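Local coordinates for protein thymidylate synthase 1 (Bacillus subtilis, PDB 1BKP) that catalyses, as a homodimer, the reductive methylation of dUMP to dTMP, with 5,10-methylenetetrahydrofolate as both methyl donor and reductant, at residues Thr28-His38 with His221-Asn229. Residues are numbered along the deposited sequence; the frame is centred on the assembly and turned at random.
Sequences TKWDSDGTPAH and HVYTRHIDN
H38 and Y223 bring the backbones together where strand 209-223 ends: T224 N donates to H38 O (3.1 Å, 161° at the hydrogen), and the same oxygen receives a CA-H...O contact from Y223. Further out, R225 and W30 run alongside one another in opposite senses. Reaching out straight (chi2 and chi3 both near 180°), R225 lays its guanidinium flat on the indole: the planes lie 8° apart, and CZ sits 3.7 Å from the centroid of the five-membered ring, a cation-pi stack. R225 CD adds a CH-pi contact over that face, while A37 CB lies against the opposite face, toward its rim. The guanidinium is gripped at its edge as well: R225 NH2 meets D33 OD2 on the syn side at 2.7 Å in a nearly straight salt bridge; NH1 bonds S32 OG weakly. T35 N closes an Asx turn on D33 OD1, and T35 OG1 donates to the same oxygen from the same face of the carboxylate. In the thymidylate synthase fold, this ties the loop before strand 39-49 to the turn leading from strand 209-223 toward helix 227-235, beside the C-terminal residues: W30 touches A277, a predicted folate-binding residue, and H226 NE2 bonds E275 O. W30 turns its six-membered edge toward the H226 face (planes at 74°) and sets CH2 3.3 Å from CB of Y223, predicted to help bind dUMP in the site shared with the second subunit. A water accepts from W30 NE1 (3.0 Å) and H38 N, and also bonds T224 OG1.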
loop_
_atom_site.group_PDB
_atom_site.type_symbol
_atom_site.label_atom_id
_atom_site.label_comp_id
_atom_site.label_asym_id
_atom_site.label_seq_id
_atom_site.Cartn_x
_atom_site.Cartn_y
_atom_site.Cartn_z
ATOM N N THR A 28 -18.126 -17.235 6.973
ATOM C CA THR A 28 -19.215 -16.544 6.269
ATOM C C THR A 28 -20.190 -17.645 5.731
ATOM O O THR A 28 -19.733 -18.748 5.366
ATOM C CB THR A 28 -18.676 -15.870 5.003
ATOM O OG1 THR A 28 -17.863 -16.827 4.300
ATOM C CG2 THR A 28 -17.818 -14.653 5.307
ATOM N N LYS A 29 -21.509 -17.391 5.803
ATOM C CA LYS A 29 -22.532 -18.302 5.216
ATOM C C LYS A 29 -23.651 -17.549 4.483
ATOM O O LYS A 29 -23.819 -16.337 4.606
ATOM C CB LYS A 29 -23.127 -19.278 6.217
ATOM C CG LYS A 29 -23.535 -18.671 7.514
ATOM C CD LYS A 29 -23.452 -19.752 8.577
ATOM C CE LYS A 29 -23.674 -19.205 9.969
ATOM N NZ LYS A 29 -23.811 -20.322 10.963
ATOM N N TRP A 30 -24.317 -18.246 3.603
ATOM C CA TRP A 30 -25.357 -17.631 2.854
ATOM C C TRP A 30 -26.634 -17.431 3.692
ATOM O O TRP A 30 -27.093 -18.312 4.381
ATOM C CB TRP A 30 -25.649 -18.464 1.591
ATOM C CG TRP A 30 -24.500 -18.526 0.638
ATOM C CD1 TRP A 30 -23.695 -19.625 0.324
ATOM C CD2 TRP A 30 -23.965 -17.411 -0.082
ATOM N NE1 TRP A 30 -22.699 -19.228 -0.544
ATOM C CE2 TRP A 30 -22.840 -17.876 -0.809
ATOM C CE3 TRP A 30 -24.329 -16.054 -0.183
ATOM C CZ2 TRP A 30 -22.079 -17.020 -1.632
ATOM C CZ3 TRP A 30 -23.567 -15.205 -1.004
ATOM C CH2 TRP A 30 -22.457 -15.701 -1.713
ATOM N N ASP A 31 -27.251 -16.288 3.507
ATOM C CA ASP A 31 -28.470 -15.959 4.168
ATOM C C ASP A 31 -29.595 -16.944 3.797
ATOM O O ASP A 31 -30.227 -17.503 4.653
ATOM C CB ASP A 31 -28.868 -14.568 3.708
ATOM C CG ASP A 31 -29.420 -13.723 4.824
ATOM O OD1 ASP A 31 -29.311 -14.126 6.015
ATOM O OD2 ASP A 31 -29.940 -12.634 4.499
ATOM N N SER A 32 -29.738 -17.276 2.520
ATOM C CA SER A 32 -30.861 -18.116 2.084
ATOM C C SER A 32 -30.882 -19.516 2.614
ATOM O O SER A 32 -31.924 -20.175 2.579
ATOM C CB SER A 32 -30.902 -18.217 0.558
ATOM O OG SER A 32 -29.846 -19.038 0.069
ATOM N N ASP A 33 -29.740 -19.991 3.083
ATOM C CA ASP A 33 -29.724 -21.358 3.474
ATOM C C ASP A 33 -28.698 -21.767 4.502
ATOM O O ASP A 33 -28.567 -22.947 4.768
ATOM C CB ASP A 33 -29.611 -22.248 2.223
ATOM C CG ASP A 33 -28.249 -22.096 1.478
ATOM O OD1 ASP A 33 -27.360 -21.411 1.992
ATOM O OD2 ASP A 33 -28.094 -22.692 0.393
ATOM N N GLY A 34 -27.976 -20.810 5.055
ATOM C CA GLY A 34 -26.999 -21.126 6.070
ATOM C C GLY A 34 -25.719 -21.870 5.667
ATOM O O GLY A 34 -24.838 -22.060 6.511
ATOM N N THR A 35 -25.575 -22.268 4.412
ATOM C CA THR A 35 -24.385 -22.995 4.013
ATOM C C THR A 35 -23.148 -22.074 3.911
ATOM O O THR A 35 -23.282 -20.852 3.875
ATOM C CB THR A 35 -24.664 -23.706 2.711
ATOM O OG1 THR A 35 -24.889 -22.743 1.683
ATOM C CG2 THR A 35 -25.984 -24.525 2.859
ATOM N N PRO A 36 -21.921 -22.651 3.980
ATOM C CA PRO A 36 -20.750 -21.764 3.900
ATOM C C PRO A 36 -20.604 -21.002 2.574
ATOM O O PRO A 36 -20.873 -21.526 1.493
ATOM C CB PRO A 36 -19.558 -22.688 4.231
ATOM C CG PRO A 36 -20.040 -24.060 3.986
ATOM C CD PRO A 36 -21.527 -24.007 4.413
ATOM N N ALA A 37 -20.290 -19.729 2.710
ATOM C CA ALA A 37 -20.140 -18.815 1.541
ATOM C C ALA A 37 -18.631 -18.786 1.181
ATOM O O ALA A 37 -17.847 -18.194 1.948
ATOM C CB ALA A 37 -20.643 -17.400 1.918
ATOM N N HIS A 38 -18.244 -19.459 0.098
ATOM C CA HIS A 38 -16.829 -19.490 -0.284
ATOM C C HIS A 38 -16.566 -18.456 -1.381
ATOM O O HIS A 38 -17.556 -17.900 -1.966
ATOM C CB HIS A 38 -16.451 -20.894 -0.762
ATOM C CG HIS A 38 -16.414 -21.910 0.351
ATOM N ND1 HIS A 38 -15.408 -21.944 1.287
ATOM C CD2 HIS A 38 -17.291 -22.878 0.712
ATOM C CE1 HIS A 38 -15.663 -22.882 2.193
ATOM N NE2 HIS A 38 -16.797 -23.465 1.863
ATOM N N HIS A 221 -11.491 -10.758 -4.232
ATOM C CA HIS A 221 -12.372 -11.967 -4.193
ATOM C C HIS A 221 -13.779 -11.804 -4.636
ATOM O O HIS A 221 -14.280 -10.686 -4.658
ATOM C CB HIS A 221 -12.358 -12.550 -2.792
ATOM C CG HIS A 221 -12.719 -11.555 -1.712
ATOM N ND1 HIS A 221 -14.008 -11.320 -1.316
ATOM C CD2 HIS A 221 -11.947 -10.779 -0.910
ATOM C CE1 HIS A 221 -14.037 -10.462 -0.311
ATOM N NE2 HIS A 221 -12.791 -10.111 -0.043
ATOM N N VAL A 222 -14.375 -12.918 -5.121
ATOM C CA VAL A 222 -15.786 -12.886 -5.475
ATOM C C VAL A 222 -16.449 -14.134 -4.898
ATOM O O VAL A 222 -15.849 -15.233 -4.880
ATOM C CB VAL A 222 -16.110 -12.767 -6.971
ATOM C CG1 VAL A 222 -15.435 -11.654 -7.652
ATOM C CG2 VAL A 222 -15.901 -13.991 -7.687
ATOM N N TYR A 223 -17.604 -13.952 -4.265
ATOM C CA TYR A 223 -18.359 -15.100 -3.707
ATOM C C TYR A 223 -18.895 -15.915 -4.840
ATOM O O TYR A 223 -19.371 -15.338 -5.825
ATOM C CB TYR A 223 -19.465 -14.668 -2.785
ATOM C CG TYR A 223 -18.937 -14.091 -1.494
ATOM C CD1 TYR A 223 -18.535 -12.778 -1.411
ATOM C CD2 TYR A 223 -18.760 -14.918 -0.364
ATOM C CE1 TYR A 223 -17.932 -12.275 -0.246
ATOM C CE2 TYR A 223 -18.184 -14.451 0.822
ATOM C CZ TYR A 223 -17.762 -13.126 0.860
ATOM O OH TYR A 223 -17.087 -12.705 1.974
ATOM N N THR A 224 -18.803 -17.254 -4.739
ATOM C CA THR A 224 -19.211 -18.106 -5.878
ATOM C C THR A 224 -20.617 -17.879 -6.383
ATOM O O THR A 224 -20.811 -17.908 -7.556
ATOM C CB THR A 224 -19.059 -19.668 -5.543
ATOM O OG1 THR A 224 -19.782 -19.930 -4.318
ATOM C CG2 THR A 224 -17.537 -19.997 -5.365
ATOM N N ARG A 225 -21.581 -17.639 -5.514
ATOM C CA ARG A 225 -22.958 -17.393 -6.040
ATOM C C ARG A 225 -23.120 -16.079 -6.725
ATOM O O ARG A 225 -24.230 -15.754 -7.201
ATOM C CB ARG A 225 -23.999 -17.491 -4.933
ATOM C CG ARG A 225 -24.111 -18.884 -4.384
ATOM C CD ARG A 225 -25.155 -18.922 -3.228
ATOM N NE ARG A 225 -25.302 -20.268 -2.699
ATOM C CZ ARG A 225 -26.158 -20.620 -1.732
ATOM N NH1 ARG A 225 -26.980 -19.740 -1.158
ATOM N NH2 ARG A 225 -26.170 -21.883 -1.328
ATOM N N HIS A 226 -22.080 -15.231 -6.697
ATOM C CA HIS A 226 -22.236 -13.961 -7.414
ATOM C C HIS A 226 -21.795 -14.093 -8.845
ATOM O O HIS A 226 -22.044 -13.221 -9.633
ATOM C CB HIS A 226 -21.473 -12.828 -6.710
ATOM C CG HIS A 226 -22.076 -12.461 -5.408
ATOM N ND1 HIS A 226 -21.394 -11.799 -4.427
ATOM C CD2 HIS A 226 -23.295 -12.764 -4.884
ATOM C CE1 HIS A 226 -22.152 -11.697 -3.333
ATOM N NE2 HIS A 226 -23.317 -12.270 -3.587
ATOM N N ILE A 227 -21.147 -15.226 -9.164
ATOM C CA ILE A 227 -20.586 -15.445 -10.487
ATOM C C ILE A 227 -21.572 -15.325 -11.684
ATOM O O ILE A 227 -21.262 -14.673 -12.695
ATOM C CB ILE A 227 -19.782 -16.746 -10.480
ATOM C CG1 ILE A 227 -18.481 -16.529 -9.682
ATOM C CG2 ILE A 227 -19.446 -17.169 -11.973
ATOM C CD1 ILE A 227 -17.844 -17.787 -9.397
ATOM N N ASP A 228 -22.730 -15.997 -11.591
ATOM C CA ASP A 228 -23.666 -15.876 -12.690
ATOM C C ASP A 228 -24.034 -14.460 -13.048
ATOM O O ASP A 228 -24.067 -14.132 -14.233
ATOM C CB ASP A 228 -24.957 -16.706 -12.521
ATOM C CG ASP A 228 -25.972 -16.420 -13.698
ATOM O OD1 ASP A 228 -25.621 -16.671 -14.899
ATOM O OD2 ASP A 228 -27.088 -15.867 -13.439
ATOM N N ASN A 229 -24.336 -13.616 -12.052
ATOM C CA ASN A 229 -24.716 -12.215 -12.320
ATOM C C ASN A 229 -23.517 -11.473 -12.928
ATOM O O ASN A 229 -23.701 -10.657 -13.823
ATOM C CB ASN A 229 -25.057 -11.445 -11.046
ATOM C CG ASN A 229 -26.491 -11.649 -10.586
ATOM O OD1 ASN A 229 -27.321 -12.202 -11.287
ATOM N ND2 ASN A 229 -26.746 -11.291 -9.340
HETATM O O HOH W 1 -20.299 -20.589 -1.784
#